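Local coordinates for protein dienelactone hydrolase (Anabaena variabilis, PDB 2O2G) that probably catalyses a hydrolysis reaction, as expected of a member of the dienelactone hydrolase family with the alpha/beta-hydrolase fold, at residues Pro10-Val15 / Gly26-Pro31; Gly36-His42 / Ala66-Leu72. One frame throughout, in Å; residues are numbered along the deposited sequence.

Interaction 1. Residues Pro10-Val15 / Gly26-Pro31; sequences PQEYAV and GNLVIP. With EDO (1,2-ethanediol), chain D.
Val15 and Leu28 meet on one face of an antiparallel hairpin, CG1 of Val15 lying 3.9 Å from CB of Leu28. The other methyl of Val15, CG2, sits between its own backbone N and carbonyl carbon and is 3.7 Å from the carbonyl carbon of Gly26; having no side chain, Gly26 lets the methyl lie directly on its peptide. On the opposite face Val29 is the bump: its CG1, anti to the backbone N (chi1 177°), touches CB of Pro10 at 3.7 Å, while CG2 meets the aliphatic CG of Glu12, whose extended chain carries its carboxylate on to a salt bridge with Arg54. Tyr13 and Leu28 exchange two backbone hydrogen bonds, as do Val15 and Gly26. Ethanediol, probably from the crystallisation liquor, donates through O1 to Val15 O (2.9 Å). Between Gln11 and Ile30 a water replaces direct bonding, donating to Gln11 O (2.6 Å) and accepting from Ile30 N; past it the chains close again, Pro10 against Pro31. The Tyr13 ring meets Leu28 O at its edge, and its OH donates to Gln11 OE1. Backbone bonds thus carry the pairing, buried Leu28 and Val29 supply apolar surface, and the polar ends of Glu12 and Tyr13 suit an exposed outermost strand.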
ATOM      1  N   PRO A  10      -9.419  17.875  -6.682  1.00 46.75           N
ATOM      2  CA  PRO A  10      -9.690  16.603  -7.344  1.00 43.65           C
ATOM      3  C   PRO A  10     -10.913  15.863  -6.756  1.00 39.48           C
ATOM      4  O   PRO A  10     -11.192  15.950  -5.572  1.00 40.18           O
ATOM      5  CB  PRO A  10      -8.381  15.840  -7.162  1.00 44.55           C
ATOM      6  CG  PRO A  10      -7.789  16.388  -5.927  1.00 46.80           C
ATOM      7  CD  PRO A  10      -8.179  17.837  -5.891  1.00 47.63           C
ATOM      8  N   GLN A  11     -11.634  15.165  -7.612  1.00 33.47           N
ATOM      9  CA  GLN A  11     -12.853  14.488  -7.238  1.00 30.69           C
ATOM     10  C   GLN A  11     -12.600  13.043  -6.792  1.00 26.61           C
ATOM     11  O   GLN A  11     -11.687  12.354  -7.270  1.00 22.80           O
ATOM     12  CB  GLN A  11     -13.774  14.458  -8.435  1.00 31.67           C
ATOM     13  CG  GLN A  11     -14.109  15.818  -9.062  1.00 37.37           C
ATOM     14  CD  GLN A  11     -14.600  15.681 -10.505  1.00 40.21           C
ATOM     15  OE1 GLN A  11     -13.993  14.956 -11.307  1.00 41.73           O
ATOM     16  NE2 GLN A  11     -15.678  16.396 -10.844  1.00 33.43           N
ATOM     17  N   GLU A  12     -13.460  12.572  -5.907  1.00 23.24           N
ATOM     18  CA  GLU A  12     -13.343  11.230  -5.358  1.00 22.24           C
ATOM     19  C   GLU A  12     -14.423  10.381  -6.067  1.00 18.14           C
ATOM     20  O   GLU A  12     -15.588  10.753  -6.083  1.00 19.42           O
ATOM     21  CB  GLU A  12     -13.606  11.367  -3.873  1.00 25.84           C
ATOM     22  CG  GLU A  12     -13.004  10.371  -3.020  1.00 36.00           C
ATOM     23  CD  GLU A  12     -13.336  10.610  -1.550  1.00 37.83           C
ATOM     24  OE1 GLU A  12     -13.181  11.749  -1.007  1.00 35.49           O
ATOM     25  OE2 GLU A  12     -13.780   9.624  -0.963  1.00 42.92           O
ATOM     26  N   TYR A  13     -14.004   9.300  -6.701  1.00 18.54           N
ATOM     27  CA  TYR A  13     -14.890   8.405  -7.411  1.00 21.03           C
ATOM     28  C   TYR A  13     -15.052   7.092  -6.690  1.00 20.90           C
ATOM     29  O   TYR A  13     -14.078   6.404  -6.427  1.00 20.53           O
ATOM     30  CB  TYR A  13     -14.394   8.125  -8.832  1.00 22.22           C
ATOM     31  CG  TYR A  13     -14.571   9.308  -9.723  1.00 22.50           C
ATOM     32  CD1 TYR A  13     -13.665  10.357  -9.729  1.00 26.34           C
ATOM     33  CD2 TYR A  13     -15.668   9.395 -10.549  1.00 20.38           C
ATOM     34  CE1 TYR A  13     -13.893  11.482 -10.552  1.00 26.27           C
ATOM     35  CE2 TYR A  13     -15.881  10.473 -11.352  1.00 26.69           C
ATOM     36  CZ  TYR A  13     -15.003  11.512 -11.349  1.00 26.79           C
ATOM     37  OH  TYR A  13     -15.281  12.579 -12.190  1.00 27.67           O
ATOM     38  N   ALA A  14     -16.307   6.701  -6.492  1.00 23.30           N
ATOM     39  CA  ALA A  14     -16.650   5.407  -5.902  1.00 24.06           C
ATOM     40  C   ALA A  14     -16.632   4.377  -7.030  1.00 23.22           C
ATOM     41  O   ALA A  14     -17.549   4.345  -7.844  1.00 23.51           O
ATOM     42  CB  ALA A  14     -18.040   5.484  -5.269  1.00 26.51           C
ATOM     43  N   VAL A  15     -15.585   3.552  -7.083  1.00 26.71           N
ATOM     44  CA  VAL A  15     -15.436   2.571  -8.138  1.00 24.55           C
ATOM     45  C   VAL A  15     -15.673   1.121  -7.663  1.00 27.98           C
ATOM     46  O   VAL A  15     -15.567   0.830  -6.477  1.00 28.23           O
ATOM     47  CB  VAL A  15     -14.036   2.704  -8.787  1.00 25.92           C
ATOM     48  CG1 VAL A  15     -13.839   4.132  -9.268  1.00 27.40           C
ATOM     49  CG2 VAL A  15     -12.886   2.336  -7.812  1.00 26.35           C
ATOM     50  N   GLY A  26     -13.846   0.699  -4.090  1.00 25.01           N
ATOM     51  CA  GLY A  26     -12.701   1.566  -4.131  1.00 18.72           C
ATOM     52  C   GLY A  26     -13.046   3.018  -4.172  1.00 21.55           C
ATOM     53  O   GLY A  26     -14.148   3.396  -4.551  1.00 17.37           O
ATOM     54  N   ASN A  27     -12.061   3.827  -3.805  1.00 20.61           N
ATOM     55  CA  ASN A  27     -12.232   5.265  -3.860  0.50 22.92           C
ATOM     56  C   ASN A  27     -11.008   5.746  -4.682  1.00 22.14           C
ATOM     57  O   ASN A  27      -9.834   5.624  -4.253  1.00 22.95           O
ATOM     58  CB  ASN A  27     -12.416   5.875  -2.443  0.50 22.07           C
ATOM     59  CG  ASN A  27     -13.762   5.416  -1.701  0.50 28.63           C
ATOM     60  OD1 ASN A  27     -14.800   5.073  -2.309  0.50 31.70           O
ATOM     61  ND2 ASN A  27     -13.729   5.486  -0.366  0.50 30.82           N
ATOM     62  N   LEU A  28     -11.308   6.228  -5.903  1.00 22.10           N
ATOM     63  CA  LEU A  28     -10.307   6.678  -6.856  1.00 24.02           C
ATOM     64  C   LEU A  28     -10.261   8.174  -6.966  1.00 23.45           C
ATOM     65  O   LEU A  28     -11.297   8.828  -7.179  1.00 23.55           O
ATOM     66  CB  LEU A  28     -10.633   6.106  -8.243  1.00 27.07           C
ATOM     67  CG  LEU A  28      -9.727   6.395  -9.448  1.00 24.74           C
ATOM     68  CD1 LEU A  28      -8.318   5.785  -9.346  1.00 23.17           C
ATOM     69  CD2 LEU A  28     -10.450   5.870 -10.687  1.00 22.95           C
ATOM     70  N   VAL A  29      -9.069   8.730  -6.808  1.00 24.06           N
ATOM     71  CA  VAL A  29      -8.870  10.175  -7.012  1.00 23.49           C
ATOM     72  C   VAL A  29      -7.713  10.354  -7.995  1.00 24.90           C
ATOM     73  O   VAL A  29      -6.659   9.786  -7.786  1.00 24.48           O
ATOM     74  CB  VAL A  29      -8.477  10.913  -5.714  1.00 21.76           C
ATOM     75  CG1 VAL A  29      -8.214  12.380  -6.006  1.00 22.24           C
ATOM     76  CG2 VAL A  29      -9.536  10.780  -4.667  1.00 31.08           C
ATOM     77  N   ILE A  30      -7.894  11.171  -9.037  1.00 20.50           N
ATOM     78  CA  ILE A  30      -6.822  11.389 -10.026  1.00 22.98           C
ATOM     79  C   ILE A  30      -6.630  12.875 -10.251  1.00 22.76           C
ATOM     80  O   ILE A  30      -7.403  13.477 -11.012  1.00 25.70           O
ATOM     81  CB  ILE A  30      -7.154  10.759 -11.405  1.00 24.19           C
ATOM     82  CG1 ILE A  30      -7.394   9.260 -11.285  1.00 21.45           C
ATOM     83  CG2 ILE A  30      -5.969  10.997 -12.400  1.00 24.84           C
ATOM     84  CD1 ILE A  30      -7.952   8.598 -12.529  1.00 24.63           C
ATOM     85  N   PRO A  31      -5.662  13.492  -9.558  1.00 21.95           N
ATOM     86  CA  PRO A  31      -5.519  14.931  -9.847  1.00 23.63           C
ATOM     87  C   PRO A  31      -5.121  15.222 -11.285  1.00 25.54           C
ATOM     88  O   PRO A  31      -4.490  14.402 -11.924  1.00 24.47           O
ATOM     89  CB  PRO A  31      -4.382  15.372  -8.917  1.00 21.74           C
ATOM     90  CG  PRO A  31      -4.236  14.268  -7.863  1.00 23.48           C
ATOM     91  CD  PRO A  31      -4.699  13.023  -8.534  1.00 20.92           C
TER
HETATM   92  C1  EDO D 225     -18.174   1.918  -3.441  1.00 36.13           C
HETATM   93  O1  EDO D 225     -16.939   2.027  -4.191  1.00 27.06           O
HETATM   94  C2  EDO D 225     -19.418   1.758  -4.302  1.00 40.17           C
HETATM   95  O2  EDO D 225     -19.146   1.052  -5.527  1.00 37.74           O
HETATM   96  O   HOH W   1     -10.295  12.640  -9.497  1.00 29.50           O

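Interaction 2. Residues Gly36-His42 / Ala66-Leu72; sequences GIVLFAH and ATLLIDL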
ATOM      1  N   GLY A  36       1.502   9.220 -11.698  1.00 25.61           N
ATOM      2  CA  GLY A  36       1.611   8.036 -10.852  1.00 26.03           C
ATOM      3  C   GLY A  36       0.337   7.802 -10.075  1.00 28.56           C
ATOM      4  O   GLY A  36      -0.441   8.752  -9.849  1.00 25.16           O
ATOM      5  N   ILE A  37       0.094   6.531  -9.719  1.00 26.70           N
ATOM      6  CA  ILE A  37      -1.032   6.200  -8.875  1.00 24.24           C
ATOM      7  C   ILE A  37      -0.555   5.264  -7.770  1.00 25.88           C
ATOM      8  O   ILE A  37       0.204   4.312  -8.019  1.00 25.68           O
ATOM      9  CB  ILE A  37      -2.217   5.598  -9.651  1.00 27.12           C
ATOM     10  CG1 ILE A  37      -3.455   5.528  -8.733  1.00 21.93           C
ATOM     11  CG2 ILE A  37      -1.867   4.249 -10.243  1.00 24.43           C
ATOM     12  CD1 ILE A  37      -4.753   5.318  -9.476  1.00 32.31           C
ATOM     13  N   VAL A  38      -1.003   5.569  -6.558  1.00 25.57           N
ATOM     14  CA  VAL A  38      -0.679   4.776  -5.390  1.00 29.22           C
ATOM     15  C   VAL A  38      -1.881   3.930  -4.949  1.00 27.52           C
ATOM     16  O   VAL A  38      -2.931   4.453  -4.545  1.00 27.03           O
ATOM     17  CB  VAL A  38      -0.243   5.688  -4.258  1.00 25.12           C
ATOM     18  CG1 VAL A  38       0.085   4.869  -3.005  1.00 27.90           C
ATOM     19  CG2 VAL A  38       0.951   6.534  -4.725  1.00 32.38           C
ATOM     20  N   LEU A  39      -1.711   2.620  -5.043  1.00 28.81           N
ATOM     21  CA  LEU A  39      -2.703   1.680  -4.592  1.00 26.63           C
ATOM     22  C   LEU A  39      -2.398   1.333  -3.129  1.00 28.22           C
ATOM     23  O   LEU A  39      -1.274   0.913  -2.800  1.00 22.40           O
ATOM     24  CB  LEU A  39      -2.685   0.447  -5.467  1.00 27.49           C
ATOM     25  CG  LEU A  39      -3.703  -0.677  -5.204  1.00 29.85           C
ATOM     26  CD1 LEU A  39      -5.164  -0.313  -5.322  1.00 27.04           C
ATOM     27  CD2 LEU A  39      -3.425  -1.757  -6.186  1.00 33.32           C
ATOM     28  N   PHE A  40      -3.397   1.512  -2.259  1.00 27.41           N
ATOM     29  CA  PHE A  40      -3.255   1.258  -0.816  1.00 28.13           C
ATOM     30  C   PHE A  40      -3.726  -0.115  -0.354  1.00 28.43           C
ATOM     31  O   PHE A  40      -4.818  -0.490  -0.673  1.00 32.89           O
ATOM     32  CB  PHE A  40      -4.070   2.275  -0.020  1.00 27.31           C
ATOM     33  CG  PHE A  40      -3.471   3.612   0.043  1.00 30.44           C
ATOM     34  CD1 PHE A  40      -3.458   4.426  -1.069  1.00 30.84           C
ATOM     35  CD2 PHE A  40      -2.958   4.105   1.242  1.00 31.85           C
ATOM     36  CE1 PHE A  40      -2.912   5.687  -1.003  1.00 34.87           C
ATOM     37  CE2 PHE A  40      -2.434   5.373   1.310  1.00 34.04           C
ATOM     38  CZ  PHE A  40      -2.391   6.156   0.188  1.00 31.84           C
ATOM     39  N   ALA A  41      -2.871  -0.865   0.344  1.00 27.18           N
ATOM     40  CA  ALA A  41      -3.211  -2.136   0.974  1.00 25.05           C
ATOM     41  C   ALA A  41      -3.411  -1.792   2.433  1.00 27.57           C
ATOM     42  O   ALA A  41      -2.460  -1.417   3.105  1.00 28.60           O
ATOM     43  CB  ALA A  41      -2.073  -3.131   0.836  1.00 30.47           C
ATOM     44  N   HIS A  42      -4.645  -1.885   2.910  1.00 28.03           N
ATOM     45  CA  HIS A  42      -4.983  -1.539   4.277  1.00 28.32           C
ATOM     46  C   HIS A  42      -4.554  -2.668   5.195  1.00 28.54           C
ATOM     47  O   HIS A  42      -4.218  -3.780   4.733  1.00 32.94           O
ATOM     48  CB  HIS A  42      -6.501  -1.223   4.406  1.00 31.51           C
ATOM     49  CG  HIS A  42      -7.404  -2.372   4.020  1.00 32.88           C
ATOM     50  ND1 HIS A  42      -7.512  -3.529   4.769  1.00 34.90           N
ATOM     51  CD2 HIS A  42      -8.230  -2.543   2.956  1.00 34.44           C
ATOM     52  CE1 HIS A  42      -8.361  -4.358   4.178  1.00 36.88           C
ATOM     53  NE2 HIS A  42      -8.825  -3.776   3.087  1.00 28.72           N
ATOM     54  N   ALA A  66      -2.156  10.357  -8.043  1.00 29.06           N
ATOM     55  CA  ALA A  66      -3.449   9.698  -8.022  1.00 30.75           C
ATOM     56  C   ALA A  66      -3.414   8.693  -6.912  1.00 29.35           C
ATOM     57  O   ALA A  66      -2.329   8.233  -6.528  1.00 28.91           O
ATOM     58  CB  ALA A  66      -3.721   8.976  -9.341  1.00 33.36           C
ATOM     59  N   THR A  67      -4.597   8.340  -6.395  1.00 29.01           N
ATOM     60  CA  THR A  67      -4.707   7.305  -5.340  1.00 26.42           C
ATOM     61  C   THR A  67      -5.929   6.383  -5.533  1.00 25.45           C
ATOM     62  O   THR A  67      -6.967   6.819  -6.033  1.00 24.39           O
ATOM     63  CB  THR A  67      -4.803   7.925  -3.920  1.00 19.72           C
ATOM     64  OG1 THR A  67      -6.001   8.714  -3.791  1.00 24.91           O
ATOM     65  CG2 THR A  67      -3.581   8.801  -3.635  1.00 31.98           C
ATOM     66  N   LEU A  68      -5.766   5.123  -5.156  1.00 24.44           N
ATOM     67  CA  LEU A  68      -6.864   4.137  -5.099  1.00 23.88           C
ATOM     68  C   LEU A  68      -6.830   3.467  -3.726  1.00 25.32           C
ATOM     69  O   LEU A  68      -5.906   2.742  -3.404  1.00 26.54           O
ATOM     70  CB  LEU A  68      -6.767   3.088  -6.191  1.00 24.70           C
ATOM     71  CG  LEU A  68      -7.843   1.988  -6.140  1.00 27.27           C
ATOM     72  CD1 LEU A  68      -9.252   2.610  -6.212  1.00 27.48           C
ATOM     73  CD2 LEU A  68      -7.592   0.966  -7.245  1.00 33.92           C
ATOM     74  N   LEU A  69      -7.805   3.827  -2.897  1.00 25.72           N
ATOM     75  CA  LEU A  69      -8.009   3.243  -1.593  1.00 26.95           C
ATOM     76  C   LEU A  69      -9.050   2.176  -1.853  1.00 27.52           C
ATOM     77  O   LEU A  69     -10.133   2.480  -2.310  1.00 27.34           O
ATOM     78  CB  LEU A  69      -8.525   4.306  -0.643  1.00 25.07           C
ATOM     79  CG  LEU A  69      -7.457   5.339  -0.250  1.00 31.15           C
ATOM     80  CD1 LEU A  69      -8.110   6.645   0.113  1.00 25.66           C
ATOM     81  CD2 LEU A  69      -6.624   4.812   0.869  1.00 31.83           C
ATOM     82  N   ILE A  70      -8.695   0.933  -1.566  1.00 26.42           N
ATOM     83  CA  ILE A  70      -9.543  -0.220  -1.838  1.00 27.78           C
ATOM     84  C   ILE A  70      -9.816  -1.137  -0.647  1.00 26.78           C
ATOM     85  O   ILE A  70      -9.026  -1.221   0.283  1.00 26.04           O
ATOM     86  CB  ILE A  70      -8.863  -1.002  -2.985  1.00 25.94           C
ATOM     87  CG1 ILE A  70      -9.869  -1.841  -3.744  1.00 35.54           C
ATOM     88  CG2 ILE A  70      -7.620  -1.788  -2.516  1.00 26.95           C
ATOM     89  CD1 ILE A  70      -9.360  -2.232  -5.067  1.00 42.03           C
ATOM     90  N   ASP A  71     -10.952  -1.810  -0.661  1.00 27.03           N
ATOM     91  CA  ASP A  71     -11.211  -2.845   0.299  1.00 27.81           C
ATOM     92  C   ASP A  71     -10.636  -4.097  -0.363  1.00 29.79           C
ATOM     93  O   ASP A  71     -11.038  -4.466  -1.471  1.00 28.10           O
ATOM     94  CB  ASP A  71     -12.713  -3.030   0.548  1.00 30.47           C
ATOM     95  CG  ASP A  71     -13.321  -1.911   1.388  1.00 28.82           C
ATOM     96  OD1 ASP A  71     -12.593  -1.265   2.174  1.00 32.09           O
ATOM     97  OD2 ASP A  71     -14.538  -1.719   1.269  1.00 37.36           O
ATOM     98  N   LEU A  72      -9.708  -4.767   0.296  1.00 27.89           N
ATOM     99  CA  LEU A  72      -9.168  -5.997  -0.251  1.00 28.39           C
ATOM    100  C   LEU A  72     -10.144  -7.147  -0.132  1.00 25.03           C
ATOM    101  O   LEU A  72     -10.014  -8.151  -0.854  1.00 28.54           O
ATOM    102  CB  LEU A  72      -7.823  -6.331   0.390  1.00 31.27           C
ATOM    103  CG  LEU A  72      -6.746  -5.326  -0.083  1.00 33.38           C
ATOM    104  CD1 LEU A  72      -5.438  -5.615   0.636  1.00 44.00           C
ATOM    105  CD2 LEU A  72      -6.519  -5.366  -1.572  1.00 48.84           C
TER
HETATM  106  O   HOH W   2      -7.114   0.776   1.062  1.00 21.39           O
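Leu39 and Leu68 run alongside each other from neighbouring strands, and their methyls press together at 3.4 Å between CD1 of Leu39 and CD2 of Leu68, tighter than usual van der Waals contact. Nearby, the small CB of Ala66 leaves room for Ile37, whose CG1 approaches it to 3.5 Å. Helix 91-107 packs over Leu39 and Ile70, so branched aliphatic residues suit this face. On the other face the Phe40 ring receives CD2 of Leu69 over one side, 3.8 Å from the ring centroid and 23° off the normal, a CH-pi contact; with CG anti to the carbonyl carbon (chi1 -75°), the ring also reaches back to put CE1 beside CG2 of Thr67. Four backbone hydrogen bonds, from Ala66 N to Gly36 O through Phe40 N to Leu68 O, hold the parallel strands here, the two strands of a beta-alpha-beta unit whose crossover is helix 51-63.

Toward their C-terminal ends the strands part. A water enters the gap and donates to Phe40 O and to Ile70 O, the latter at 2.9 Å, replacing the direct ladder. Farther on, His42 turns its ring across the opening: Leu72 N donates to NE2 at 3.1 Å, nearly straight at 175° but tilted from the ring plane. This end is still buried, yet more polar, and Asp71 makes a salt bridge with Arg48. By accepting the N-H of Leu72, NE2 satisfies a buried backbone donor and joins the segments just past the paired part of the two strands.

Interactions 1 and 2 belong to one sheet, joined where strand 22-29 lies beside strand 66-70: Asn27 N probably bonds to Leu69 O, and Thr67 N to Val29 O. Interaction 1 pairs the outermost hairpin strand antiparallel with its neighbour, far from the centre of the chain and partly exposed. Interaction 2 is wholly buried and pairs the two parallel strands of the beta-alpha-beta unit that crosses over through helix 51-63. The difference in place shows in the chemistry: prolines, a glutamate and a tyrosine occur at the edge, whereas the central pair is mostly aliphatic and aromatic. A water stands in for direct bonds in both, joining an N-H to a C=O in interaction 1 and two C=O groups in interaction 2.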